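Local coordinates for protein putative glycosyl hydrolase (Bacteroides thetaiotaomicron VPI-5482, PDB 3K11) that is a putative glycosyl hydrolase of family 88, probably cleaving glycosidic substrates, though its actual substrate and activity are not established, at residues A[38-41]-A[42-45]; A[219-222]-A[223-227]; A[433-437]-A[438-442]; A[262-265]-A[266-269]; A[408-411]-A[412-415]. All blocks are in the same frame, centred on the assembly; numbering follows the deposited sequence. Where two conformers were deposited one is given.

Interaction 1 (A[38-41]-A[42-45])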
loop_
_atom_site.group_PDB
_atom_site.type_symbol
_atom_site.label_atom_id
_atom_site.label_comp_id
_atom_site.label_asym_id
_atom_site.label_seq_id
_atom_site.Cartn_x
_atom_site.Cartn_y
_atom_site.Cartn_z
ATOM N N ARG A 38 34.498 1.995 -12.924
ATOM C CA ARG A 38 34.810 2.706 -11.670
ATOM C C ARG A 38 34.674 1.779 -10.463
ATOM O O ARG A 38 35.531 1.767 -9.568
ATOM C CB ARG A 38 33.967 3.971 -11.524
ATOM C CG ARG A 38 34.405 4.838 -10.365
ATOM C CD ARG A 38 33.861 6.262 -10.442
ATOM N NE ARG A 38 32.425 6.341 -10.182
ATOM C CZ ARG A 38 31.483 6.377 -11.122
ATOM N NH1 ARG A 38 31.773 6.319 -12.421
ATOM N NH2 ARG A 38 30.213 6.443 -10.756
ATOM N N VAL A 39 33.616 0.973 -10.453
ATOM C CA VAL A 39 33.433 -0.012 -9.389
ATOM C C VAL A 39 34.556 -1.056 -9.467
ATOM O O VAL A 39 35.157 -1.419 -8.452
ATOM C CB VAL A 39 32.060 -0.722 -9.486
ATOM C CG1 VAL A 39 31.999 -1.832 -8.465
ATOM C CG2 VAL A 39 30.882 0.292 -9.326
ATOM N N PHE A 40 34.845 -1.536 -10.673
ATOM C CA PHE A 40 35.866 -2.555 -10.853
ATOM C C PHE A 40 37.231 -2.059 -10.369
ATOM O O PHE A 40 37.958 -2.779 -9.678
ATOM C CB PHE A 40 35.946 -2.958 -12.329
ATOM C CG PHE A 40 37.021 -3.964 -12.614
ATOM C CD1 PHE A 40 36.948 -5.221 -12.072
ATOM C CD2 PHE A 40 38.134 -3.629 -13.384
ATOM C CE1 PHE A 40 37.937 -6.160 -12.287
ATOM C CE2 PHE A 40 39.129 -4.554 -13.603
ATOM C CZ PHE A 40 39.019 -5.840 -13.067
ATOM N N ALA A 41 37.595 -0.842 -10.739
ATOM C CA ALA A 41 38.930 -0.323 -10.344
ATOM C C ALA A 41 39.014 -0.269 -8.827
ATOM O O ALA A 41 40.020 -0.605 -8.216
ATOM C CB ALA A 41 39.178 1.058 -10.947
ATOM N N TYR A 42 37.929 0.151 -8.203
ATOM C CA TYR A 42 37.899 0.225 -6.761
ATOM C C TYR A 42 38.056 -1.137 -6.094
ATOM O O TYR A 42 38.885 -1.309 -5.230
ATOM C CB TYR A 42 36.591 0.886 -6.316
ATOM C CG TYR A 42 36.427 0.890 -4.815
ATOM C CD1 TYR A 42 37.283 1.606 -4.005
ATOM C CD2 TYR A 42 35.405 0.198 -4.216
ATOM C CE1 TYR A 42 37.133 1.590 -2.623
ATOM C CE2 TYR A 42 35.257 0.177 -2.848
ATOM C CZ TYR A 42 36.107 0.877 -2.059
ATOM O OH TYR A 42 35.908 0.824 -0.685
ATOM N N ILE A 43 37.267 -2.119 -6.512
ATOM C CA ILE A 43 37.298 -3.410 -5.826
ATOM C C ILE A 43 38.615 -4.137 -6.091
ATOM O O ILE A 43 39.035 -4.938 -5.276
ATOM C CB ILE A 43 36.097 -4.311 -6.159
ATOM C CG1 ILE A 43 36.062 -4.692 -7.651
ATOM C CG2 ILE A 43 34.789 -3.623 -5.694
ATOM C CD1 ILE A 43 35.773 -6.133 -7.887
ATOM N N ASP A 44 39.214 -3.860 -7.238
ATOM C CA ASP A 44 40.480 -4.503 -7.613
ATOM C C ASP A 44 41.545 -4.210 -6.524
ATOM O O ASP A 44 42.208 -5.159 -5.989
ATOM C CB ASP A 44 40.914 -3.965 -8.973
ATOM C CG ASP A 44 42.097 -4.710 -9.573
ATOM O OD1 ASP A 44 42.359 -5.888 -9.204
ATOM O OD2 ASP A 44 42.741 -4.103 -10.439
ATOM N N LYS A 45 41.664 -2.914 -6.183
ATOM C CA LYS A 45 42.635 -2.462 -5.151
ATOM C C LYS A 45 42.250 -2.819 -3.712
ATOM O O LYS A 45 43.098 -2.790 -2.831
ATOM C CB LYS A 45 43.055 -0.971 -5.279
ATOM C CG LYS A 45 42.007 0.133 -5.596
ATOM C CD LYS A 45 41.044 0.476 -4.449
ATOM C CE LYS A 45 41.716 1.224 -3.346
ATOM N NZ LYS A 45 40.948 1.799 -2.203
#
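The carbonyls of R38, V39 and F40 accept from the amides of Y42, I43 and D44 in three successive i to i+4 bonds of helix 29-45, the straightest being I43 N to V39 O at 3.0 Å and 164°. The fourth, K45 N to A41 O, is weak at 3.5 Å. I43 takes part in both apolar side-chain contacts. Its first torsion sets CG1 between the backbone N and the carbonyl carbon (chi1 63°), which lays that carbon beside the preceding turn, with I43 CG1 3.4 Å from F40 O. The two branches then part: I43 CG2 lies 4.3 Å from V39 CG1, and I43 CD1 comes obliquely up to the F40 ring, 4.4 Å from F40 CD1. Both contacts are long, and the three side chains also touch neighbouring helices. Those neighbours, 82-98, 101-128 and 400-416, belong to the helical barrel expected of a family 88 hydrolase, an (alpha/alpha)6 fold; F40 meets Y103 edge-to-face, and V39 and I43 both rest on Y400. D44 holds its CB 3.3 Å from F40 O, while its OD1 forms a salt bridge with R110. Y42 keeps its CB 3.5 Å from V39 O but sends its ring away from the turn, and its OH is hydrogen-bonded to Q370.

Interaction 2 (A[219-222]-A[223-227]). With EDO (1,2-ethanediol), chain M.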
loop_
_atom_site.group_PDB
_atom_site.type_symbol
_atom_site.label_atom_id
_atom_site.label_comp_id
_atom_site.label_asym_id
_atom_site.label_seq_id
_atom_site.Cartn_x
_atom_site.Cartn_y
_atom_site.Cartn_z
ATOM N N LYS A 219 30.045 -34.820 -15.893
ATOM C CA LYS A 219 29.350 -35.466 -17.019
ATOM C C LYS A 219 28.485 -36.664 -16.583
ATOM O O LYS A 219 27.297 -36.809 -16.972
ATOM C CB LYS A 219 30.414 -35.942 -18.027
ATOM N N GLU A 220 29.069 -37.468 -15.706
ATOM C CA GLU A 220 28.401 -38.639 -15.149
ATOM C C GLU A 220 27.130 -38.357 -14.367
ATOM O O GLU A 220 26.278 -39.203 -14.302
ATOM C CB GLU A 220 29.321 -39.389 -14.173
ATOM C CG GLU A 220 30.700 -39.813 -14.697
ATOM C CD GLU A 220 30.618 -40.806 -15.835
ATOM O OE1 GLU A 220 30.178 -40.430 -16.949
ATOM O OE2 GLU A 220 31.019 -41.965 -15.607
ATOM N N ALA A 221 27.019 -37.179 -13.765
ATOM C CA ALA A 221 25.947 -36.858 -12.848
ATOM C C ALA A 221 25.041 -35.750 -13.393
ATOM O O ALA A 221 24.305 -35.141 -12.633
ATOM C CB ALA A 221 26.554 -36.404 -11.515
ATOM N N LYS A 222 25.095 -35.494 -14.693
ATOM C CA LYS A 222 24.300 -34.414 -15.282
ATOM C C LYS A 222 22.839 -34.551 -14.953
ATOM O O LYS A 222 22.219 -33.600 -14.458
ATOM C CB LYS A 222 24.449 -34.391 -16.782
ATOM C CG LYS A 222 23.497 -33.413 -17.435
ATOM C CD LYS A 222 23.733 -33.313 -18.936
ATOM C CE LYS A 222 22.669 -32.448 -19.584
ATOM N NZ LYS A 222 22.812 -32.394 -21.075
ATOM N N ASN A 223 22.252 -35.707 -15.251
ATOM C CA ASN A 223 20.822 -35.853 -14.987
ATOM C C ASN A 223 20.482 -35.765 -13.518
ATOM O O ASN A 223 19.458 -35.179 -13.129
ATOM C CB ASN A 223 20.324 -37.178 -15.560
ATOM C CG ASN A 223 20.317 -37.189 -17.079
ATOM O OD1 ASN A 223 20.281 -36.142 -17.730
ATOM N ND2 ASN A 223 20.308 -38.376 -17.641
ATOM N N LYS A 224 21.315 -36.369 -12.688
ATOM C CA LYS A 224 21.100 -36.370 -11.255
ATOM C C LYS A 224 21.086 -34.933 -10.684
ATOM O O LYS A 224 20.242 -34.584 -9.874
ATOM C CB LYS A 224 22.218 -37.169 -10.611
ATOM C CG LYS A 224 22.308 -37.167 -9.078
ATOM C CD LYS A 224 23.341 -38.241 -8.657
ATOM C CE LYS A 224 24.247 -37.870 -7.538
ATOM N NZ LYS A 224 25.552 -38.685 -7.635
ATOM N N TYR A 225 22.024 -34.114 -11.135
ATOM C CA TYR A 225 22.125 -32.748 -10.617
ATOM C C TYR A 225 21.066 -31.811 -11.212
ATOM O O TYR A 225 20.554 -30.933 -10.525
ATOM C CB TYR A 225 23.570 -32.232 -10.725
ATOM C CG TYR A 225 24.568 -32.973 -9.841
ATOM C CD1 TYR A 225 24.222 -33.465 -8.590
ATOM C CD2 TYR A 225 25.880 -33.111 -10.224
ATOM C CE1 TYR A 225 25.148 -34.138 -7.801
ATOM C CE2 TYR A 225 26.795 -33.772 -9.444
ATOM C CZ TYR A 225 26.422 -34.267 -8.221
ATOM O OH TYR A 225 27.322 -34.932 -7.414
ATOM N N LEU A 226 20.715 -31.978 -12.481
ATOM C CA LEU A 226 19.564 -31.229 -13.012
ATOM C C LEU A 226 18.314 -31.514 -12.200
ATOM O O LEU A 226 17.589 -30.618 -11.871
ATOM C CB LEU A 226 19.310 -31.568 -14.508
ATOM C CG LEU A 226 20.296 -31.093 -15.584
ATOM C CD1 LEU A 226 19.958 -31.714 -16.986
ATOM C CD2 LEU A 226 20.386 -29.551 -15.685
ATOM N N ALA A 227 18.069 -32.777 -11.876
ATOM C CA ALA A 227 16.887 -33.122 -11.142
ATOM C C ALA A 227 16.927 -32.572 -9.743
ATOM O O ALA A 227 15.910 -32.110 -9.250
ATOM C CB ALA A 227 16.642 -34.640 -11.147
HETATM C C1 EDO M . 22.357 -28.723 -22.261
HETATM O O1 EDO M . 22.059 -29.598 -21.152
HETATM C C2 EDO M . 21.205 -28.699 -23.272
HETATM O O2 EDO M . 20.688 -27.372 -23.457
HETATM O O HOH W 1 23.050 -38.588 -13.622
#
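Y225 lays its ring back along the turn so that the CE2 side meets the methyl of A221. The approach is oblique, with A221 CB 3.4 Å from Y225 CE2, a close apolar contact. It follows from a first torsion that puts CG beside the backbone N and anti to the carbonyl carbon (chi1 -66°), swinging the ring toward the start of the helix. The ring also meets V211, M214 and S215 of helix 202-217, and F174 edge-to-face. A serine in place of Y225 would probably leave the A221 methyl without its ring neighbour and open a gap against helix 202-217. K222 and L226 make a second, different pair: their side chains run alongside each other in the same direction, K222 CE being 3.8 Å from L226 CD1. The lysine chain is extended throughout, which carries K222 NZ to O1 of an ethanediol molecule, probably from the crystallisation liquor, at 2.9 Å. L226 also touches L282, P283 and Y286. One water accepts from K224 N at 3.0 Å and gives a weak bond to E220 O. In the backbone, L226 N bonds to K222 O at 3.0 Å and Y225 N to A221 O at 2.9 Å, A221 being at the N-cap position of helix 222-240. The ring bridges the short loop between helices 202-217 and 222-240, consistent with the joint between consecutive helices of an (alpha/alpha)6 barrel.

Interaction 3 (A[433-437]-A[438-442]). With MES (2-(N-morpholino)-ethanesulfonic acid), chain U.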
loop_
_atom_site.group_PDB
_atom_site.type_symbol
_atom_site.label_atom_id
_atom_site.label_comp_id
_atom_site.label_asym_id
_atom_site.label_seq_id
_atom_site.Cartn_x
_atom_site.Cartn_y
_atom_site.Cartn_z
ATOM N N GLN A 433 14.349 2.924 -34.748
ATOM C CA GLN A 433 13.341 3.790 -35.319
ATOM C C GLN A 433 14.053 4.878 -36.076
ATOM O O GLN A 433 15.004 5.455 -35.581
ATOM C CB GLN A 433 12.470 4.358 -34.202
ATOM C CG GLN A 433 11.754 3.265 -33.428
ATOM C CD GLN A 433 10.893 2.430 -34.303
ATOM O OE1 GLN A 433 9.918 2.921 -34.849
ATOM N NE2 GLN A 433 11.227 1.139 -34.430
ATOM N N LYS A 434 13.596 5.170 -37.274
ATOM C CA LYS A 434 14.341 6.098 -38.128
ATOM C C LYS A 434 13.762 7.498 -37.970
ATOM O O LYS A 434 13.126 8.045 -38.889
ATOM C CB LYS A 434 14.274 5.607 -39.572
ATOM C CG LYS A 434 14.803 4.184 -39.777
ATOM C CD LYS A 434 14.686 3.785 -41.257
ATOM C CE LYS A 434 15.277 2.406 -41.563
ATOM N NZ LYS A 434 14.381 1.297 -41.107
ATOM N N THR A 435 13.934 8.042 -36.773
ATOM C CA THR A 435 13.388 9.339 -36.424
ATOM C C THR A 435 14.092 9.902 -35.189
ATOM O O THR A 435 14.624 9.166 -34.340
ATOM C CB THR A 435 11.866 9.281 -36.168
ATOM O OG1 THR A 435 11.339 10.613 -36.090
ATOM C CG2 THR A 435 11.544 8.510 -34.872
ATOM N N THR A 436 14.105 11.226 -35.135
ATOM C CA THR A 436 14.585 11.984 -34.012
ATOM C C THR A 436 13.423 12.822 -33.450
ATOM O O THR A 436 13.634 13.649 -32.561
ATOM C CB THR A 436 15.776 12.926 -34.411
ATOM O OG1 THR A 436 15.400 13.726 -35.556
ATOM C CG2 THR A 436 17.010 12.121 -34.723
ATOM N N ALA A 437 12.203 12.604 -33.941
ATOM C CA ALA A 437 11.033 13.310 -33.437
ATOM C C ALA A 437 10.827 12.886 -31.972
ATOM O O ALA A 437 10.966 11.695 -31.634
ATOM C CB ALA A 437 9.780 12.975 -34.269
ATOM N N PRO A 438 10.523 13.850 -31.097
ATOM C CA PRO A 438 10.281 13.509 -29.685
ATOM C C PRO A 438 9.107 12.583 -29.436
ATOM O O PRO A 438 9.067 11.928 -28.392
ATOM C CB PRO A 438 9.929 14.860 -29.057
ATOM C CG PRO A 438 10.411 15.847 -29.959
ATOM C CD PRO A 438 10.428 15.301 -31.322
ATOM N N ILE A 439 8.099 12.649 -30.298
ATOM C CA ILE A 439 6.874 11.845 -30.187
ATOM C C ILE A 439 6.695 11.239 -31.593
ATOM O O ILE A 439 6.768 11.962 -32.599
ATOM C CB ILE A 439 5.605 12.720 -29.881
ATOM C CG1 ILE A 439 5.788 13.568 -28.587
ATOM C CG2 ILE A 439 4.348 11.850 -29.822
ATOM C CD1 ILE A 439 4.600 14.562 -28.276
ATOM N N PHE A 440 6.453 9.931 -31.669
ATOM C CA PHE A 440 6.283 9.273 -32.946
ATOM C C PHE A 440 5.552 7.937 -32.835
ATOM O O PHE A 440 5.541 7.296 -31.763
ATOM C CB PHE A 440 7.656 9.020 -33.595
ATOM C CG PHE A 440 8.545 8.101 -32.804
ATOM C CD1 PHE A 440 9.390 8.606 -31.835
ATOM C CD2 PHE A 440 8.532 6.726 -33.023
ATOM C CE1 PHE A 440 10.202 7.766 -31.092
ATOM C CE2 PHE A 440 9.356 5.865 -32.288
ATOM C CZ PHE A 440 10.175 6.369 -31.307
ATOM N N ALA A 441 4.960 7.562 -33.975
ATOM C CA ALA A 441 4.319 6.292 -34.184
ATOM C C ALA A 441 5.310 5.374 -34.869
ATOM O O ALA A 441 6.162 5.832 -35.664
ATOM C CB ALA A 441 3.035 6.476 -35.041
ATOM N N VAL A 442 5.236 4.087 -34.547
ATOM C CA VAL A 442 6.055 3.065 -35.189
ATOM C C VAL A 442 5.490 2.800 -36.611
ATOM O O VAL A 442 4.273 2.536 -36.788
ATOM C CB VAL A 442 6.047 1.781 -34.369
ATOM C CG1 VAL A 442 6.863 0.694 -35.036
ATOM C CG2 VAL A 442 6.584 2.067 -32.999
HETATM O O1 MES U . 10.333 5.953 -37.389
HETATM C C2 MES U . 10.268 6.144 -38.802
HETATM C C3 MES U . 9.505 7.398 -39.253
HETATM N N4 MES U . 8.429 7.751 -38.316
HETATM C C5 MES U . 8.537 7.414 -36.905
HETATM C C6 MES U . 9.035 5.987 -36.807
HETATM C C7 MES U . 7.304 8.551 -38.809
HETATM C C8 MES U . 5.933 8.022 -38.363
HETATM S S MES U . 4.971 9.180 -37.608
HETATM O O1S MES U . 3.548 8.777 -37.748
HETATM O O2S MES U . 5.258 9.447 -36.173
HETATM O O3S MES U . 5.135 10.446 -38.371
#
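F440 and T435 meet because each first torsion sends the side chain into the bend: F440 holds CG between its backbone N and carbonyl carbon (chi1 63°), and T435 turns OG1 anti to its N (chi1 -169°), leaving CG2 to face the ring. That methyl sits over one face of F440 in a CH-pi contact, CG2 3.8 Å from the ring centroid and 17° off the normal. A437 O comes to the edge of the same ring, near its plane, 3.5 Å from F440 CD1. Q433 reaches across from the other end, its chain bent at chi2, with CG obliquely 3.7 Å from F440 CE2. The Q433 amide is nearly parallel to the ring; its OE1 lies 3.8 Å from V442 CG1, and its NE2 is hydrogen-bonded to E431 O. A MES molecule, probably from the crystallisation liquor, sits in the mouth of the bend. Its sulfonate O2S takes a straight bond from A441 N at 2.9 Å, whereas morpholine O1 receives a weak one from K434 N. Outside the bend, F440 meets Y429, and T435 O and F440 O are bonded to Q420 and N422, which ties this C-terminal tail to strand 420-422. I439, A441 and V442 pack on R193 and P194 of the second subunit. The corner itself is an ST turn, T435 OG1 accepting from A437 N at 3.1 Å, within a tail that lies at a subunit interface.

Interaction 4 (A[262-265]-A[266-269])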
loop_
_atom_site.group_PDB
_atom_site.type_symbol
_atom_site.label_atom_id
_atom_site.label_comp_id
_atom_site.label_asym_id
_atom_site.label_seq_id
_atom_site.Cartn_x
_atom_site.Cartn_y
_atom_site.Cartn_z
ATOM N N PHE A 262 7.772 -11.602 5.434
ATOM C CA PHE A 262 8.541 -10.400 5.354
ATOM C C PHE A 262 9.270 -10.504 4.014
ATOM O O PHE A 262 10.184 -11.300 3.864
ATOM C CB PHE A 262 9.473 -10.277 6.548
ATOM C CG PHE A 262 8.706 -10.043 7.845
ATOM C CD1 PHE A 262 8.313 -8.765 8.192
ATOM C CD2 PHE A 262 8.307 -11.088 8.615
ATOM C CE1 PHE A 262 7.522 -8.554 9.284
ATOM C CE2 PHE A 262 7.541 -10.855 9.754
ATOM C CZ PHE A 262 7.158 -9.593 10.058
ATOM N N CYS A 263 8.807 -9.745 3.018
ATOM C CA CYS A 263 9.268 -9.895 1.620
ATOM C C CYS A 263 10.517 -9.052 1.414
ATOM O O CYS A 263 10.497 -8.034 0.751
ATOM C CB CYS A 263 8.151 -9.476 0.668
ATOM S SG CYS A 263 6.676 -10.552 0.916
ATOM N N TRP A 264 11.581 -9.462 2.080
ATOM C CA TRP A 264 12.832 -8.725 2.084
ATOM C C TRP A 264 13.415 -8.669 0.678
ATOM O O TRP A 264 13.523 -9.691 -0.014
ATOM C CB TRP A 264 13.808 -9.354 3.090
ATOM C CG TRP A 264 15.118 -8.672 3.185
ATOM C CD1 TRP A 264 15.331 -7.337 3.260
ATOM C CD2 TRP A 264 16.407 -9.292 3.189
ATOM N NE1 TRP A 264 16.661 -7.081 3.336
ATOM C CE2 TRP A 264 17.358 -8.262 3.279
ATOM C CE3 TRP A 264 16.835 -10.607 3.193
ATOM C CZ2 TRP A 264 18.725 -8.503 3.346
ATOM C CZ3 TRP A 264 18.205 -10.851 3.210
ATOM C CH2 TRP A 264 19.124 -9.793 3.291
ATOM N N ALA A 265 13.745 -7.470 0.228
ATOM C CA ALA A 265 14.182 -7.254 -1.178
ATOM C C ALA A 265 15.408 -8.002 -1.596
ATOM O O ALA A 265 15.383 -8.660 -2.655
ATOM C CB ALA A 265 14.325 -5.713 -1.489
ATOM N N ARG A 266 16.481 -8.001 -0.800
ATOM C CA ARG A 266 17.662 -8.706 -1.286
ATOM C C ARG A 266 17.395 -10.196 -1.460
ATOM O O ARG A 266 17.734 -10.739 -2.488
ATOM C CB ARG A 266 18.883 -8.481 -0.418
ATOM C CG ARG A 266 20.070 -9.303 -0.950
ATOM C CD ARG A 266 21.432 -8.794 -0.563
ATOM N NE ARG A 266 21.683 -8.871 0.861
ATOM C CZ ARG A 266 22.049 -7.847 1.624
ATOM N NH1 ARG A 266 22.218 -6.628 1.135
ATOM N NH2 ARG A 266 22.302 -8.078 2.915
ATOM N N ALA A 267 16.749 -10.844 -0.504
ATOM C CA ALA A 267 16.500 -12.287 -0.611
ATOM C C ALA A 267 15.521 -12.551 -1.746
ATOM O O ALA A 267 15.611 -13.572 -2.413
ATOM C CB ALA A 267 15.997 -12.880 0.732
ATOM N N ASN A 268 14.578 -11.632 -2.001
ATOM C CA ASN A 268 13.739 -11.772 -3.179
ATOM C C ASN A 268 14.577 -11.662 -4.429
ATOM O O ASN A 268 14.378 -12.418 -5.383
ATOM C CB ASN A 268 12.591 -10.754 -3.169
ATOM C CG ASN A 268 11.340 -11.350 -2.550
ATOM O OD1 ASN A 268 10.487 -11.896 -3.284
ATOM N ND2 ASN A 268 11.264 -11.353 -1.193
ATOM N N GLY A 269 15.618 -10.823 -4.392
ATOM C CA GLY A 269 16.596 -10.795 -5.477
ATOM C C GLY A 269 17.301 -12.134 -5.619
ATOM O O GLY A 269 17.433 -12.659 -6.720
#
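W264 is the N-cap of helix 265-281, and its indole folds back over the first turn to pack on R266 and A267. This is the tight part of a buried contact. A267 CB stands 3.5 Å from W264 CE3, and R266 CB lies over a face of the six-membered ring of W264, 4.0 Å from its centroid, in a CH-pi contact. With CG anti to the W264 N (chi1 -179°), the ring runs alongside the R266 chain. That chain bends at chi3 and brings its guanidinium to the indole edge: the two planes are 76° apart, W264 CZ2 sits over the guanidinium face, and R266 NH2 lies 3.6 Å from W264 CZ2. The guanidinium is fixed farther on by C375 O, V376 O and S327. With an alanine at W264, R266 CB would probably lose the ring it lies over and the A267 methyl its neighbour CE3, and a gap would open towards H250 and Y387. Toward C263 the packing is looser, its CB being 4.1 Å from N268 ND2. F262, partly exposed, makes no contact with the helix turn; its ring meets that of Y387, the planes about 15° apart. N268 OD1 is hydrogen-bonded to H299 NE2, and ND2 donates to Y248 O. W264 O, finally, is held twice by one residue, by N268 N at 3.0 Å and, from above its carbonyl plane, by N268 ND2 at 3.0 Å.

Interaction 5 (A[408-411]-A[412-415]). With EDO (1,2-ethanediol), chain B.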
loop_
_atom_site.group_PDB
_atom_site.type_symbol
_atom_site.label_atom_id
_atom_site.label_comp_id
_atom_site.label_asym_id
_atom_site.label_seq_id
_atom_site.Cartn_x
_atom_site.Cartn_y
_atom_site.Cartn_z
ATOM N N ALA A 408 26.867 -5.144 -16.692
ATOM C CA ALA A 408 27.261 -6.033 -17.786
ATOM C C ALA A 408 26.082 -6.420 -18.663
ATOM O O ALA A 408 26.183 -6.412 -19.890
ATOM C CB ALA A 408 27.903 -7.296 -17.226
ATOM N N GLU A 409 24.966 -6.748 -18.026
ATOM C CA GLU A 409 23.786 -7.200 -18.731
ATOM C C GLU A 409 23.044 -6.048 -19.397
ATOM O O GLU A 409 22.493 -6.180 -20.524
ATOM C CB GLU A 409 22.855 -7.968 -17.765
ATOM C CG GLU A 409 21.932 -8.925 -18.459
ATOM C CD GLU A 409 22.631 -10.098 -19.127
ATOM O OE1 GLU A 409 23.774 -10.386 -18.797
ATOM O OE2 GLU A 409 22.005 -10.697 -19.994
HETATM N N MSE A 410 23.070 -4.888 -18.769
HETATM C CA MSE A 410 22.535 -3.692 -19.425
HETATM C C MSE A 410 23.299 -3.339 -20.692
HETATM O O MSE A 410 22.692 -2.930 -21.703
HETATM C CB MSE A 410 22.523 -2.478 -18.471
HETATM C CG MSE A 410 21.482 -2.499 -17.383
HETATM SE SE MSE A 410 19.703 -2.484 -18.016
HETATM C CE MSE A 410 19.782 -1.026 -19.223
ATOM N N ILE A 411 24.607 -3.539 -20.709
ATOM C CA ILE A 411 25.382 -3.286 -21.932
ATOM C C ILE A 411 24.900 -4.198 -23.059
ATOM O O ILE A 411 24.673 -3.715 -24.187
ATOM C CB ILE A 411 26.913 -3.415 -21.680
ATOM C CG1 ILE A 411 27.376 -2.227 -20.815
ATOM C CG2 ILE A 411 27.765 -3.539 -23.025
ATOM C CD1 ILE A 411 28.760 -2.426 -20.072
ATOM N N ARG A 412 24.721 -5.492 -22.759
ATOM C CA ARG A 412 24.172 -6.437 -23.744
ATOM C C ARG A 412 22.820 -5.954 -24.239
ATOM O O ARG A 412 22.571 -5.894 -25.442
ATOM C CB ARG A 412 23.987 -7.820 -23.129
ATOM C CG ARG A 412 23.334 -8.854 -24.055
ATOM C CD ARG A 412 24.323 -9.401 -25.014
ATOM N NE ARG A 412 25.069 -10.530 -24.451
ATOM C CZ ARG A 412 26.262 -10.946 -24.888
ATOM N NH1 ARG A 412 26.910 -10.314 -25.880
ATOM N NH2 ARG A 412 26.837 -11.992 -24.308
ATOM N N LEU A 413 21.942 -5.637 -23.297
ATOM C CA LEU A 413 20.574 -5.182 -23.640
ATOM C C LEU A 413 20.595 -3.950 -24.547
ATOM O O LEU A 413 19.897 -3.883 -25.599
ATOM C CB LEU A 413 19.795 -4.888 -22.343
ATOM C CG LEU A 413 18.318 -4.469 -22.462
ATOM C CD1 LEU A 413 17.474 -5.593 -23.104
ATOM C CD2 LEU A 413 17.734 -4.049 -21.101
ATOM N N LEU A 414 21.399 -2.961 -24.163
ATOM C CA LEU A 414 21.501 -1.739 -24.972
ATOM C C LEU A 414 22.145 -1.956 -26.339
ATOM O O LEU A 414 21.876 -1.195 -27.276
ATOM C CB LEU A 414 22.250 -0.630 -24.220
ATOM C CG LEU A 414 21.623 -0.177 -22.899
ATOM C CD1 LEU A 414 22.645 0.638 -22.109
ATOM C CD2 LEU A 414 20.349 0.628 -23.193
ATOM N N ASN A 415 22.999 -2.959 -26.449
ATOM C CA ASN A 415 23.624 -3.326 -27.722
ATOM C C ASN A 415 22.771 -4.223 -28.621
ATOM O O ASN A 415 23.152 -4.490 -29.749
ATOM C CB ASN A 415 24.944 -4.044 -27.466
ATOM C CG ASN A 415 26.081 -3.092 -27.074
ATOM O OD1 ASN A 415 26.091 -1.927 -27.467
ATOM N ND2 ASN A 415 27.069 -3.621 -26.359
HETATM C C1 EDO B . 30.620 -0.893 -23.682
HETATM O O1 EDO B . 31.106 -2.251 -23.607
HETATM C C2 EDO B . 30.494 -0.420 -25.131
HETATM O O2 EDO B . 29.548 -1.229 -25.875
#
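M410 O receives the shortest backbone bond of the turn, from L414 N at 2.8 Å and 168°, with the donor tilted 20° from the carbonyl plane. It is one of the i to i+4 bonds of helix 400-416, which lies between helices 326-342, 82-98 and 29-45 in what is probably an (alpha/alpha)6 barrel. L413 N to E409 O and N415 N to I411 O repeat it, while R412 N to A408 O is weak. Residue 410 is selenomethionine, and its chain, bent at chi2 and chi3, curls round to both leucines ahead. The M410 and L413 side chains lie alongside each other, M410 SE 4.0 Å from L413 CD2. Against L414 the same chain crosses at a slant, M410 CE 4.2 Å from L414 CG. The three make an apolar patch, continued by L27 beside M410 and L414 and by I340 and Y428 beside L413. The charged groups are paired with neighbouring helices. Two donors, from N341 and H338, grip the single oxygen OE2 of E409, and in one of its two conformers R412 NH2 forms a salt bridge with E96. Toward helix 29-45, I411 packs on V32, K33 and I36. N415 lies side by side with I411 near the helix end; N415 ND2 gives a weak bond to an ethanediol, probably from the crystallisation liquor, and stands 3.4 Å from I411 CG2.

How the interactions relate
All five contacts are local, so each closes a single turn or bend; they follow one another in series, and none nests or crosses. From the N terminus, interaction 1 lies on helix 29-45, interaction 2 opens helix 222-240, interaction 4 opens helix 265-281, interaction 5 lies near the end of helix 400-416, and interaction 3 bends the C-terminal tail. Helices 29-45 and 400-416 pack together, and the nearest atoms of interactions 1 and 5 are about 10 Å apart. Interaction 4 is the most central, its centre about 12 Å from the centre of the chain. Interaction 3, its centre about 36 Å from that point, meets the second subunit.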